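Local coordinates for L-ornithine N(5)-monooxygenase (Pseudomonas aeruginosa, PDB 3S5W), which catalyses the FAD- and NADPH-dependent hydroxylation of L-ornithine to N(5)-hydroxyornithine, the first step in making the hydroxamate groups of the siderophore pyoverdin, at residues 45-50 with 89-94; 83-88 with 428-433; 274-279 with 301-306. All blocks are in the same frame, centred on the assembly; numbering follows the deposited sequence.

Contact 1: 45-50 with 89-94; sequences LAIALQ and KDLVSL. With ONH (N~5~-hydroxy-L-ornithine), chain E.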
loop_
_atom_site.group_PDB
_atom_site.type_symbol
_atom_site.label_atom_id
_atom_site.label_comp_id
_atom_site.label_asym_id
_atom_site.label_seq_id
_atom_site.Cartn_x
_atom_site.Cartn_y
_atom_site.Cartn_z
ATOM N N LEU A 45 -13.295 -7.447 2.225
ATOM C CA LEU A 45 -14.674 -7.017 2.451
ATOM C C LEU A 45 -15.723 -7.817 1.617
ATOM O O LEU A 45 -16.753 -8.220 2.169
ATOM C CB LEU A 45 -14.808 -5.517 2.204
ATOM C CG LEU A 45 -16.219 -4.920 2.387
ATOM C CD1 LEU A 45 -16.698 -5.145 3.827
ATOM C CD2 LEU A 45 -16.099 -3.436 2.096
ATOM N N ALA A 46 -15.453 -8.063 0.336
ATOM C CA ALA A 46 -16.335 -8.864 -0.527
ATOM C C ALA A 46 -16.547 -10.271 0.061
ATOM O O ALA A 46 -17.678 -10.830 0.044
ATOM C CB ALA A 46 -15.730 -8.978 -1.954
ATOM N N ILE A 47 -15.463 -10.851 0.577
ATOM C CA ILE A 47 -15.554 -12.153 1.253
ATOM C C ILE A 47 -16.451 -12.085 2.486
ATOM O O ILE A 47 -17.327 -12.950 2.684
ATOM C CB ILE A 47 -14.158 -12.691 1.678
ATOM C CG1 ILE A 47 -13.277 -12.904 0.458
ATOM C CG2 ILE A 47 -14.294 -13.972 2.512
ATOM C CD1 ILE A 47 -11.776 -13.068 0.806
ATOM N N ALA A 48 -16.235 -11.077 3.325
ATOM C CA ALA A 48 -16.998 -10.976 4.565
ATOM C C ALA A 48 -18.497 -10.725 4.271
ATOM O O ALA A 48 -19.382 -11.265 4.973
ATOM C CB ALA A 48 -16.442 -9.894 5.428
ATOM N N LEU A 49 -18.762 -9.942 3.226
ATOM C CA LEU A 49 -20.148 -9.710 2.744
ATOM C C LEU A 49 -20.797 -10.996 2.284
ATOM O O LEU A 49 -21.945 -11.270 2.658
ATOM C CB LEU A 49 -20.206 -8.661 1.622
ATOM C CG LEU A 49 -19.876 -7.223 2.010
ATOM C CD1 LEU A 49 -19.673 -6.349 0.770
ATOM C CD2 LEU A 49 -20.897 -6.642 2.963
ATOM N N GLN A 50 -20.059 -11.790 1.504
ATOM C CA GLN A 50 -20.525 -13.109 1.042
ATOM C C GLN A 50 -20.845 -14.090 2.191
ATOM O O GLN A 50 -21.824 -14.860 2.095
ATOM C CB GLN A 50 -19.555 -13.732 0.022
ATOM C CG GLN A 50 -19.896 -15.173 -0.354
ATOM C CD GLN A 50 -18.976 -15.752 -1.408
ATOM O OE1 GLN A 50 -19.320 -15.791 -2.592
ATOM N NE2 GLN A 50 -17.798 -16.196 -0.991
ATOM N N LYS A 89 -1.717 -14.341 7.953
ATOM C CA LYS A 89 -2.437 -13.048 7.963
ATOM C C LYS A 89 -2.934 -12.765 6.525
ATOM O O LYS A 89 -2.752 -11.670 5.962
ATOM C CB LYS A 89 -1.528 -11.954 8.517
ATOM C CG LYS A 89 -1.143 -12.194 10.022
ATOM C CD LYS A 89 -0.900 -10.874 10.752
ATOM C CE LYS A 89 -0.318 -11.058 12.143
ATOM N NZ LYS A 89 -0.197 -9.717 12.863
ATOM N N ASP A 90 -3.507 -13.790 5.924
ATOM C CA ASP A 90 -4.115 -13.723 4.600
ATOM C C ASP A 90 -5.478 -12.995 4.691
ATOM O O ASP A 90 -5.783 -12.393 5.686
ATOM C CB ASP A 90 -4.251 -15.158 4.049
ATOM C CG ASP A 90 -5.219 -16.009 4.867
ATOM O OD1 ASP A 90 -6.051 -15.416 5.571
ATOM O OD2 ASP A 90 -5.148 -17.272 4.837
ATOM N N LEU A 91 -6.298 -13.040 3.648
ATOM C CA LEU A 91 -7.549 -12.228 3.644
ATOM C C LEU A 91 -8.665 -12.676 4.624
ATOM O O LEU A 91 -9.623 -11.928 4.834
ATOM C CB LEU A 91 -8.130 -12.192 2.228
ATOM C CG LEU A 91 -7.260 -11.498 1.160
ATOM C CD1 LEU A 91 -7.881 -11.540 -0.227
ATOM C CD2 LEU A 91 -7.001 -10.101 1.562
ATOM N N VAL A 92 -8.526 -13.860 5.229
ATOM C CA VAL A 92 -9.647 -14.485 5.962
ATOM C C VAL A 92 -9.339 -15.101 7.312
ATOM O O VAL A 92 -10.197 -15.104 8.208
ATOM C CB VAL A 92 -10.383 -15.594 5.114
ATOM C CG1 VAL A 92 -10.952 -15.036 3.842
ATOM C CG2 VAL A 92 -9.441 -16.771 4.775
ATOM N N SER A 93 -8.131 -15.668 7.442
ATOM C CA SER A 93 -7.858 -16.643 8.499
ATOM C C SER A 93 -8.018 -16.138 9.924
ATOM O O SER A 93 -8.447 -16.898 10.796
ATOM C CB SER A 93 -6.507 -17.348 8.286
ATOM O OG SER A 93 -6.609 -18.197 7.149
ATOM N N LEU A 94 -7.668 -14.878 10.185
ATOM C CA LEU A 94 -7.859 -14.338 11.544
ATOM C C LEU A 94 -9.332 -14.322 11.976
ATOM O O LEU A 94 -9.626 -14.284 13.164
ATOM C CB LEU A 94 -7.258 -12.940 11.680
ATOM C CG LEU A 94 -5.736 -12.841 11.589
ATOM C CD1 LEU A 94 -5.255 -11.473 12.072
ATOM C CD2 LEU A 94 -5.108 -13.944 12.422
HETATM C C ONH E . 2.442 -8.076 11.369
HETATM N N ONH E . 4.778 -7.336 11.627
HETATM O O ONH E . 2.881 -9.192 11.777
HETATM C CA ONH E . 3.446 -7.002 11.064
HETATM C CB ONH E . 3.486 -6.746 9.552
HETATM C CD ONH E . 4.469 -5.339 7.786
HETATM N NE ONH E . 5.378 -4.238 7.597
HETATM C CG ONH E . 4.430 -5.587 9.277
HETATM O OZ ONH E . 5.930 -4.083 6.345
HETATM O OXT ONH E . 1.218 -7.804 11.203
#
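I47 turns CG1 anti to its carbonyl carbon (chi1 -62°) and runs on extended to CD1 (chi2 164°), so the longer branch leaves helix 40-56 and reaches the loop at L91 and V92. V92 adopts a matching first torsion of -60°, which swings CG1 across to meet it. The I47 methyl CD1 lies 3.7 Å from V92 CG1, and the shorter branch touches the same methyl, with I47 CG2 to V92 CG1 at 3.8 Å. L91 meets the isoleucine near its own backbone, I47 CD1 to L91 CB being 4.0 Å. Both loop side chains cross I47 at about a right angle, and V136 of helix 126-137 packs on I47 and L91 as well. Helix 40-56 is the crossover of the beta-alpha-beta unit formed with parallel strands 30-36 and 61-65, the Rossmann-type unit that binds FAD in flavoproteins of this kind. D90 ties the loop together in an Asx turn. D90 OD1 takes two backbone amides: V92 N at 2.9 Å, arriving from well above the carboxylate plane, and S93 N on the syn lone pair at 2.8 Å. S93 OG gives a further bond to D90 OD2, on the syn side and slightly out of plane, and F103 N also binds that oxygen. So many donors would be expected to stabilise the charged carboxylate. Just before D90, K89 stretches its extended chain into the substrate pocket, where K89 NZ donates to OXT of hydroxyornithine at 2.9 Å. A second bond, from K89 NZ to O of hydroxyornithine, is weak at 3.3 Å.

Contact 2: 83-88 with 428-433; sequences LQISFL and LLSVLP. With FAD (flavin-adenine dinucleotide), chain C; ONH (N~5~-hydroxy-L-ornithine), chain E.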
loop_
_atom_site.group_PDB
_atom_site.type_symbol
_atom_site.label_atom_id
_atom_site.label_comp_id
_atom_site.label_asym_id
_atom_site.label_seq_id
_atom_site.Cartn_x
_atom_site.Cartn_y
_atom_site.Cartn_z
ATOM N N LEU A 83 7.246 -11.349 1.141
ATOM C CA LEU A 83 6.143 -10.815 1.917
ATOM C C LEU A 83 6.647 -10.464 3.324
ATOM O O LEU A 83 7.404 -11.196 3.865
ATOM C CB LEU A 83 5.031 -11.848 1.984
ATOM C CG LEU A 83 3.624 -11.471 2.429
ATOM C CD1 LEU A 83 2.957 -10.577 1.457
ATOM C CD2 LEU A 83 2.773 -12.692 2.703
ATOM N N GLN A 84 6.244 -9.340 3.890
ATOM C CA GLN A 84 6.774 -8.947 5.199
ATOM C C GLN A 84 5.782 -9.205 6.309
ATOM O O GLN A 84 5.760 -8.481 7.318
ATOM C CB GLN A 84 7.130 -7.477 5.201
ATOM C CG GLN A 84 7.776 -7.062 3.951
ATOM C CD GLN A 84 8.470 -5.784 4.151
ATOM O OE1 GLN A 84 9.458 -5.710 4.895
ATOM N NE2 GLN A 84 7.946 -4.735 3.530
ATOM N N ILE A 85 4.963 -10.235 6.116
ATOM C CA ILE A 85 3.949 -10.625 7.090
ATOM C C ILE A 85 3.735 -12.137 6.935
ATOM O O ILE A 85 3.943 -12.665 5.836
ATOM C CB ILE A 85 2.648 -9.827 6.845
ATOM C CG1 ILE A 85 1.734 -9.818 8.093
ATOM C CG2 ILE A 85 1.935 -10.307 5.568
ATOM C CD1 ILE A 85 0.519 -8.847 7.954
ATOM N N SER A 86 3.350 -12.843 8.004
ATOM C CA SER A 86 3.062 -14.299 7.886
ATOM C C SER A 86 1.922 -14.561 6.896
ATOM O O SER A 86 0.949 -13.797 6.853
ATOM C CB SER A 86 2.679 -14.898 9.247
ATOM O OG SER A 86 2.262 -16.261 9.146
ATOM N N PHE A 87 2.035 -15.644 6.130
ATOM C CA PHE A 87 0.957 -16.043 5.231
ATOM C C PHE A 87 -0.365 -16.332 5.971
ATOM O O PHE A 87 -1.416 -16.332 5.356
ATOM C CB PHE A 87 1.370 -17.236 4.371
ATOM C CG PHE A 87 1.385 -18.558 5.108
ATOM C CD1 PHE A 87 0.207 -19.274 5.325
ATOM C CD2 PHE A 87 2.584 -19.094 5.573
ATOM C CE1 PHE A 87 0.225 -20.510 5.981
ATOM C CE2 PHE A 87 2.601 -20.327 6.226
ATOM C CZ PHE A 87 1.404 -21.025 6.439
ATOM N N LEU A 88 -0.306 -16.581 7.275
ATOM C CA LEU A 88 -1.514 -16.784 8.060
ATOM C C LEU A 88 -2.325 -15.481 8.262
ATOM O O LEU A 88 -3.472 -15.527 8.699
ATOM C CB LEU A 88 -1.190 -17.427 9.404
ATOM C CG LEU A 88 -0.679 -18.876 9.372
ATOM C CD1 LEU A 88 -0.179 -19.302 10.756
ATOM C CD2 LEU A 88 -1.779 -19.834 8.860
ATOM N N LEU A 428 -1.920 -2.028 6.394
ATOM C CA LEU A 428 -1.246 -3.315 6.079
ATOM C C LEU A 428 -2.261 -4.410 5.808
ATOM O O LEU A 428 -3.469 -4.154 5.750
ATOM C CB LEU A 428 -0.326 -3.723 7.247
ATOM C CG LEU A 428 0.758 -2.727 7.666
ATOM C CD1 LEU A 428 1.533 -3.276 8.866
ATOM C CD2 LEU A 428 1.720 -2.422 6.522
ATOM N N LEU A 429 -1.776 -5.642 5.632
ATOM C CA LEU A 429 -2.678 -6.815 5.560
ATOM C C LEU A 429 -3.121 -7.309 6.941
ATOM O O LEU A 429 -4.022 -8.145 7.038
ATOM C CB LEU A 429 -1.967 -7.975 4.826
ATOM C CG LEU A 429 -1.553 -7.694 3.404
ATOM C CD1 LEU A 429 -0.552 -8.745 2.918
ATOM C CD2 LEU A 429 -2.813 -7.640 2.471
ATOM N N SER A 430 -2.492 -6.781 8.005
ATOM C CA SER A 430 -2.561 -7.342 9.362
ATOM C C SER A 430 -3.929 -7.717 9.963
ATOM O O SER A 430 -4.085 -8.774 10.591
ATOM C CB SER A 430 -1.760 -6.442 10.361
ATOM O OG SER A 430 -0.462 -6.146 9.847
ATOM N N VAL A 431 -4.904 -6.833 9.801
ATOM C CA VAL A 431 -6.200 -7.047 10.453
ATOM C C VAL A 431 -7.360 -7.093 9.438
ATOM O O VAL A 431 -8.508 -6.978 9.831
ATOM C CB VAL A 431 -6.518 -6.005 11.558
ATOM C CG1 VAL A 431 -5.533 -6.107 12.734
ATOM C CG2 VAL A 431 -6.547 -4.555 10.987
ATOM N N LEU A 432 -7.050 -7.289 8.163
ATOM C CA LEU A 432 -8.070 -7.247 7.124
ATOM C C LEU A 432 -9.269 -8.159 7.405
ATOM O O LEU A 432 -10.390 -7.714 7.233
ATOM C CB LEU A 432 -7.480 -7.499 5.742
ATOM C CG LEU A 432 -6.532 -6.418 5.179
ATOM C CD1 LEU A 432 -6.338 -6.726 3.743
ATOM C CD2 LEU A 432 -7.080 -5.020 5.330
ATOM N N PRO A 433 -9.045 -9.420 7.854
ATOM C CA PRO A 433 -10.247 -10.255 8.101
ATOM C C PRO A 433 -11.204 -9.711 9.160
ATOM O O PRO A 433 -12.434 -9.888 9.057
ATOM C CB PRO A 433 -9.669 -11.608 8.570
ATOM C CG PRO A 433 -8.269 -11.645 7.994
ATOM C CD PRO A 433 -7.786 -10.186 8.016
HETATM P PA FAD C . -4.191 -1.271 -2.374
HETATM O O1A FAD C . -3.228 -0.169 -2.606
HETATM O O2A FAD C . -3.587 -2.686 -2.381
HETATM O O5B FAD C . -5.357 -1.230 -3.506
HETATM C C5B FAD C . -5.934 0.006 -3.856
HETATM C C4B FAD C . -6.627 -0.259 -5.182
HETATM O O4B FAD C . -7.337 0.902 -5.522
HETATM C C3B FAD C . -5.604 -0.483 -6.291
HETATM O O3B FAD C . -5.819 -1.743 -6.895
HETATM C C2B FAD C . -5.837 0.675 -7.271
HETATM O O2B FAD C . -5.812 0.249 -8.629
HETATM C C1B FAD C . -7.231 1.101 -6.923
HETATM N N9A FAD C . -7.529 2.517 -7.114
HETATM C C8A FAD C . -6.826 3.618 -6.636
HETATM N N7A FAD C . -7.523 4.737 -6.994
HETATM C C5A FAD C . -8.645 4.345 -7.655
HETATM C C6A FAD C . -9.693 5.064 -8.231
HETATM N N6A FAD C . -9.841 6.374 -7.979
HETATM N N1A FAD C . -10.712 4.352 -8.860
HETATM C C2A FAD C . -10.727 2.973 -8.917
HETATM N N3A FAD C . -9.684 2.254 -8.343
HETATM C C4A FAD C . -8.665 2.944 -7.727
HETATM N N1 FAD C . 1.429 -4.999 3.659
HETATM C C2 FAD C . 1.665 -6.160 4.383
HETATM O O2 FAD C . 0.957 -6.448 5.333
HETATM N N3 FAD C . 2.702 -7.004 4.043
HETATM C C4 FAD C . 3.520 -6.733 2.974
HETATM O O4 FAD C . 4.413 -7.545 2.677
HETATM C C4X FAD C . 3.299 -5.550 2.243
HETATM N N5 FAD C . 4.120 -5.235 1.170
HETATM C C5X FAD C . 3.909 -4.065 0.460
HETATM C C6 FAD C . 4.747 -3.760 -0.623
HETATM C C7 FAD C . 4.562 -2.594 -1.354
HETATM C C7M FAD C . 5.509 -2.328 -2.498
HETATM C C8 FAD C . 3.550 -1.715 -0.985
HETATM C C8M FAD C . 3.289 -0.439 -1.732
HETATM C C9 FAD C . 2.711 -2.008 0.086
HETATM C C9A FAD C . 2.865 -3.196 0.813
HETATM N N10 FAD C . 2.034 -3.507 1.895
HETATM C C10 FAD C . 2.269 -4.674 2.615
HETATM C "C1'" FAD C . 0.943 -2.591 2.357
HETATM C "C2'" FAD C . -0.287 -2.543 1.428
HETATM O "O2'" FAD C . -0.838 -1.243 1.661
HETATM C "C3'" FAD C . -1.282 -3.620 1.837
HETATM O "O3'" FAD C . -0.700 -4.937 1.786
HETATM C "C4'" FAD C . -2.520 -3.638 0.905
HETATM O "O4'" FAD C . -2.087 -3.637 -0.450
HETATM C "C5'" FAD C . -3.558 -2.520 1.185
HETATM O "O5'" FAD C . -4.753 -2.887 0.522
HETATM P P FAD C . -5.820 -1.807 -0.038
HETATM O O1P FAD C . -6.834 -2.617 -0.807
HETATM O O2P FAD C . -6.297 -1.009 1.145
HETATM O O3P FAD C . -4.949 -0.898 -1.019
HETATM C C ONH E . 2.442 -8.076 11.369
HETATM N N ONH E . 4.778 -7.336 11.627
HETATM O O ONH E . 2.881 -9.192 11.777
HETATM C CA ONH E . 3.446 -7.002 11.064
HETATM C CB ONH E . 3.486 -6.746 9.552
HETATM C CD ONH E . 4.469 -5.339 7.786
HETATM N NE ONH E . 5.378 -4.238 7.597
HETATM C CG ONH E . 4.430 -5.587 9.277
HETATM O OZ ONH E . 5.930 -4.083 6.345
HETATM O OXT ONH E . 1.218 -7.804 11.203
#
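S430 OG donates to OXT of hydroxyornithine at 2.7 Å, an oxygen that K89 also binds. Beside this bond stands I85, whose CD1 approaches S430 OG to 3.4 Å and the product's OXT to 3.5 Å. The isoleucine is forked between two ligands: with CG1 anti to the backbone N (chi1 -160°) that branch runs out extended alongside the carboxylate of hydroxyornithine, while CG2 turns to the flavin and sits 3.7 Å from FAD N3. I85 CG2 also meets L429 CD1 at 4.0 Å, the two side chains crossing obliquely, and L83 CD1 comes up to the same leucine methyl. The two segments thus face each other across the pyrimidine end of the isoalloxazine, and each gives it a backbone amide. Q84 N donates to FAD O4 at 2.8 Å, almost straight at 174°. From the other segment L429 N reaches FAD O2 at 2.9 Å and 166°. These two bonds hold the carbonyls on either side of N3, and the turn from L429 to L432 that follows leads into helix 432-447, with V431 as its N-cap. L428 packs on the ligand's side chain instead: its CD1 lies 3.7 Å from CG of hydroxyornithine, and its other methyl faces flavin N1. F129 of helix 126-137 packs against both L83 and L429, and W72 against L83.

Contact 3: 274-279 with 301-306; sequences NEVFAP and HNTNYS. With ONH (N~5~-hydroxy-L-ornithine), chain E; NAP (NADP nicotinamide-adenine-dinucleotide phosphate), chain F.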
loop_
_atom_site.group_PDB
_atom_site.type_symbol
_atom_site.label_atom_id
_atom_site.label_comp_id
_atom_site.label_asym_id
_atom_site.label_seq_id
_atom_site.Cartn_x
_atom_site.Cartn_y
_atom_site.Cartn_z
ATOM N N ASN A 274 5.350 -7.279 18.330
ATOM C CA ASN A 274 4.453 -7.599 17.210
ATOM C C ASN A 274 2.979 -7.656 17.604
ATOM O O ASN A 274 2.085 -7.629 16.729
ATOM C CB ASN A 274 4.859 -8.883 16.478
ATOM C CG ASN A 274 4.512 -8.817 14.981
ATOM O OD1 ASN A 274 4.909 -7.875 14.291
ATOM N ND2 ASN A 274 3.779 -9.800 14.495
ATOM N N GLU A 275 2.734 -7.724 18.915
ATOM C CA GLU A 275 1.361 -7.596 19.429
ATOM C C GLU A 275 0.676 -6.260 19.057
ATOM O O GLU A 275 -0.559 -6.180 19.100
ATOM C CB GLU A 275 1.295 -7.860 20.932
ATOM C CG GLU A 275 1.531 -9.374 21.197
ATOM C CD GLU A 275 1.380 -9.775 22.637
ATOM O OE1 GLU A 275 1.159 -8.889 23.482
ATOM O OE2 GLU A 275 1.520 -10.983 22.925
ATOM N N VAL A 276 1.452 -5.257 18.667
ATOM C CA VAL A 276 0.877 -3.948 18.216
ATOM C C VAL A 276 0.041 -4.082 16.927
ATOM O O VAL A 276 -0.734 -3.162 16.565
ATOM C CB VAL A 276 1.962 -2.820 18.109
ATOM C CG1 VAL A 276 2.880 -2.995 16.910
ATOM C CG2 VAL A 276 1.359 -1.434 18.087
ATOM N N PHE A 277 0.220 -5.208 16.231
ATOM C CA PHE A 277 -0.557 -5.492 15.011
ATOM C C PHE A 277 -1.785 -6.370 15.249
ATOM O O PHE A 277 -2.619 -6.546 14.335
ATOM C CB PHE A 277 0.348 -6.119 13.936
ATOM C CG PHE A 277 1.480 -5.245 13.539
ATOM C CD1 PHE A 277 2.742 -5.432 14.098
ATOM C CD2 PHE A 277 1.297 -4.210 12.615
ATOM C CE1 PHE A 277 3.814 -4.597 13.736
ATOM C CE2 PHE A 277 2.353 -3.378 12.250
ATOM C CZ PHE A 277 3.631 -3.582 12.813
ATOM N N ALA A 278 -1.912 -6.916 16.457
ATOM C CA ALA A 278 -3.018 -7.833 16.780
ATOM C C ALA A 278 -4.371 -7.076 16.711
ATOM O O ALA A 278 -4.411 -5.864 16.988
ATOM C CB ALA A 278 -2.831 -8.454 18.165
ATOM N N PRO A 279 -5.452 -7.770 16.317
ATOM C CA PRO A 279 -6.766 -7.097 16.281
ATOM C C PRO A 279 -7.121 -6.357 17.597
ATOM O O PRO A 279 -7.672 -5.261 17.532
ATOM C CB PRO A 279 -7.743 -8.239 16.018
ATOM C CG PRO A 279 -6.942 -9.201 15.120
ATOM C CD PRO A 279 -5.504 -9.128 15.730
ATOM N N HIS A 301 7.067 3.042 15.643
ATOM C CA HIS A 301 7.285 3.473 14.263
ATOM C C HIS A 301 8.176 2.475 13.501
ATOM O O HIS A 301 7.921 2.193 12.323
ATOM C CB HIS A 301 7.931 4.868 14.240
ATOM C CG HIS A 301 7.822 5.582 12.924
ATOM N ND1 HIS A 301 8.926 5.933 12.166
ATOM C CD2 HIS A 301 6.744 6.059 12.256
ATOM C CE1 HIS A 301 8.531 6.576 11.081
ATOM N NE2 HIS A 301 7.213 6.660 11.111
ATOM N N ASN A 302 9.179 1.914 14.197
ATOM C CA ASN A 302 10.153 1.021 13.577
ATOM C C ASN A 302 9.687 -0.430 13.342
ATOM O O ASN A 302 10.476 -1.287 12.942
ATOM C CB ASN A 302 11.493 1.057 14.353
ATOM C CG ASN A 302 11.467 0.220 15.593
ATOM O OD1 ASN A 302 10.415 0.048 16.222
ATOM N ND2 ASN A 302 12.638 -0.341 15.963
ATOM N N THR A 303 8.427 -0.707 13.620
ATOM C CA THR A 303 7.813 -1.996 13.213
ATOM C C THR A 303 7.376 -1.910 11.748
ATOM O O THR A 303 7.103 -2.916 11.113
ATOM C CB THR A 303 6.552 -2.287 14.023
ATOM O OG1 THR A 303 5.616 -1.218 13.818
ATOM C CG2 THR A 303 6.889 -2.406 15.512
ATOM N N ASN A 304 7.329 -0.694 11.204
ATOM C CA ASN A 304 6.763 -0.539 9.865
ATOM C C ASN A 304 7.366 0.500 8.930
ATOM O O ASN A 304 7.231 0.362 7.722
ATOM C CB ASN A 304 5.248 -0.307 9.956
ATOM C CG ASN A 304 4.538 -0.514 8.596
ATOM O OD1 ASN A 304 4.599 -1.604 8.024
ATOM N ND2 ASN A 304 3.906 0.550 8.062
ATOM N N TYR A 305 7.980 1.555 9.455
ATOM C CA TYR A 305 8.430 2.658 8.610
ATOM C C TYR A 305 9.927 2.874 8.737
ATOM O O TYR A 305 10.468 2.768 9.864
ATOM C CB TYR A 305 7.711 3.961 9.018
ATOM C CG TYR A 305 6.223 3.921 8.782
ATOM C CD1 TYR A 305 5.716 4.025 7.479
ATOM C CD2 TYR A 305 5.317 3.814 9.854
ATOM C CE1 TYR A 305 4.360 3.997 7.233
ATOM C CE2 TYR A 305 3.930 3.781 9.625
ATOM C CZ TYR A 305 3.464 3.878 8.299
ATOM O OH TYR A 305 2.117 3.852 8.009
ATOM N N SER A 306 10.574 3.172 7.594
ATOM C CA SER A 306 12.020 3.449 7.493
ATOM C C SER A 306 12.872 2.293 8.031
ATOM O O SER A 306 13.929 2.511 8.670
ATOM C CB SER A 306 12.395 4.745 8.240
ATOM O OG SER A 306 11.640 5.847 7.754
HETATM C C ONH E . 2.442 -8.076 11.369
HETATM N N ONH E . 4.778 -7.336 11.627
HETATM O O ONH E . 2.881 -9.192 11.777
HETATM C CA ONH E . 3.446 -7.002 11.064
HETATM C CB ONH E . 3.486 -6.746 9.552
HETATM C CD ONH E . 4.469 -5.339 7.786
HETATM N NE ONH E . 5.378 -4.238 7.597
HETATM C CG ONH E . 4.430 -5.587 9.277
HETATM O OZ ONH E . 5.930 -4.083 6.345
HETATM O OXT ONH E . 1.218 -7.804 11.203
HETATM P PA NAP F . 8.933 4.015 4.218
HETATM O O1A NAP F . 9.187 3.015 5.261
HETATM O O2A NAP F . 8.008 5.064 4.600
HETATM O O5B NAP F . 10.354 4.502 3.708
HETATM C C5B NAP F . 10.418 5.767 3.163
HETATM C C4B NAP F . 11.902 6.016 2.995
HETATM O O4B NAP F . 11.956 7.182 2.224
HETATM C C3B NAP F . 12.573 6.299 4.346
HETATM O O3B NAP F . 13.918 5.862 4.203
HETATM C C2B NAP F . 12.501 7.835 4.372
HETATM O O2B NAP F . 13.581 8.389 5.067
HETATM C C1B NAP F . 12.668 8.200 2.877
HETATM N N9A NAP F . 12.103 9.536 2.628
HETATM C C8A NAP F . 10.786 9.921 2.769
HETATM N N7A NAP F . 10.670 11.232 2.461
HETATM C C5A NAP F . 11.896 11.689 2.154
HETATM C C6A NAP F . 12.361 12.954 1.793
HETATM N N6A NAP F . 11.525 13.983 1.724
HETATM N N1A NAP F . 13.691 13.115 1.542
HETATM C C2A NAP F . 14.583 12.079 1.621
HETATM N N3A NAP F . 14.129 10.817 1.981
HETATM C C4A NAP F . 12.813 10.640 2.258
HETATM O O3 NAP F . 8.464 3.319 2.838
HETATM P PN NAP F . 8.832 1.909 2.094
HETATM O O1N NAP F . 8.146 1.983 0.761
HETATM O O2N NAP F . 10.300 1.605 2.106
HETATM O O5D NAP F . 8.000 0.954 3.088
HETATM C C5D NAP F . 8.355 -0.274 3.687
HETATM C C4D NAP F . 6.992 -0.956 3.717
HETATM O O4D NAP F . 6.992 -2.353 3.592
HETATM C C3D NAP F . 6.111 -0.740 4.937
HETATM O O3D NAP F . 5.788 0.617 5.123
HETATM C C2D NAP F . 4.942 -1.665 4.559
HETATM O O2D NAP F . 3.859 -1.074 3.852
HETATM C C1D NAP F . 5.616 -2.709 3.659
HETATM P P2B NAP F . 13.477 8.971 6.576
HETATM O O1X NAP F . 14.728 9.839 6.641
HETATM O O2X NAP F . 13.510 7.723 7.437
HETATM O O3X NAP F . 12.171 9.709 6.729
#
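Two loops, one after helix 271-274 and the other after helix 290-299, form the part of the active site where product and NADP+ lie side by side. Between them F277 and T303 meet. The phenyl CZ of F277 comes to 3.2 Å from T303 OG1, an oblique approach in which the two side chains run antiparallel as they pass; that hydroxyl is hydrogen-bonded to the carbonyl of Y300. V276 CG1 touches T303 CG2 more loosely, at 4.3 Å. The F277 ring is sandwiched: CA of hydroxyornithine sits over its centre on one face, and V276 CG1 packs toward the rim of the opposite one. In the short 3-10 segment 275-277, F277 N bonds to N274 O, and ring and amide both lie at the amino acid end of the ligand. The N274 amide reads both amino acid groups. Its OD1 accepts from the ligand's N at 2.7 Å, while N274 ND2 donates to the carboxylate oxygen O at 2.9 Å and 161°. At the far end N304, its CG anti to the backbone N (chi1 -165°), extends OD1 to accept from NE of hydroxyornithine at 2.8 Å. The peptide oxygen N304 O instead accepts from the ribose O3D of NADP+, so one residue touches both ligands. Beyond it S306 N binds the pyrophosphate O1A of the coenzyme at 2.7 Å and S306 OG the 2'-phosphate O2X, also at 2.7 Å. Holding NADP+ beside the hydroxylated nitrogen is consistent with the retained oxidised coenzyme of class B flavoprotein monooxygenases.

Overall arrangement
All three contacts reach hydroxyornithine, contact 1 only through K89, which lies outside its packed residues. Contact 2 lies in the middle, its centre about 11 Å from that of contact 1 and about 12 Å from that of contact 3, whereas the centres of contacts 1 and 3 are about 21 Å apart. P433 of contact 2 packs against the 90-92 backbone of contact 1, and L428 touches both F277 and N304 of contact 3, its CD1 lying 3.5 Å from F277 CE2. Along the chain contact 3 is nested inside the loop that contact 2 closes. Together they fix the ligand with its NE 5.9 Å from flavin C4X, the carbon that carries the hydroperoxide in flavin monooxygenases of this class.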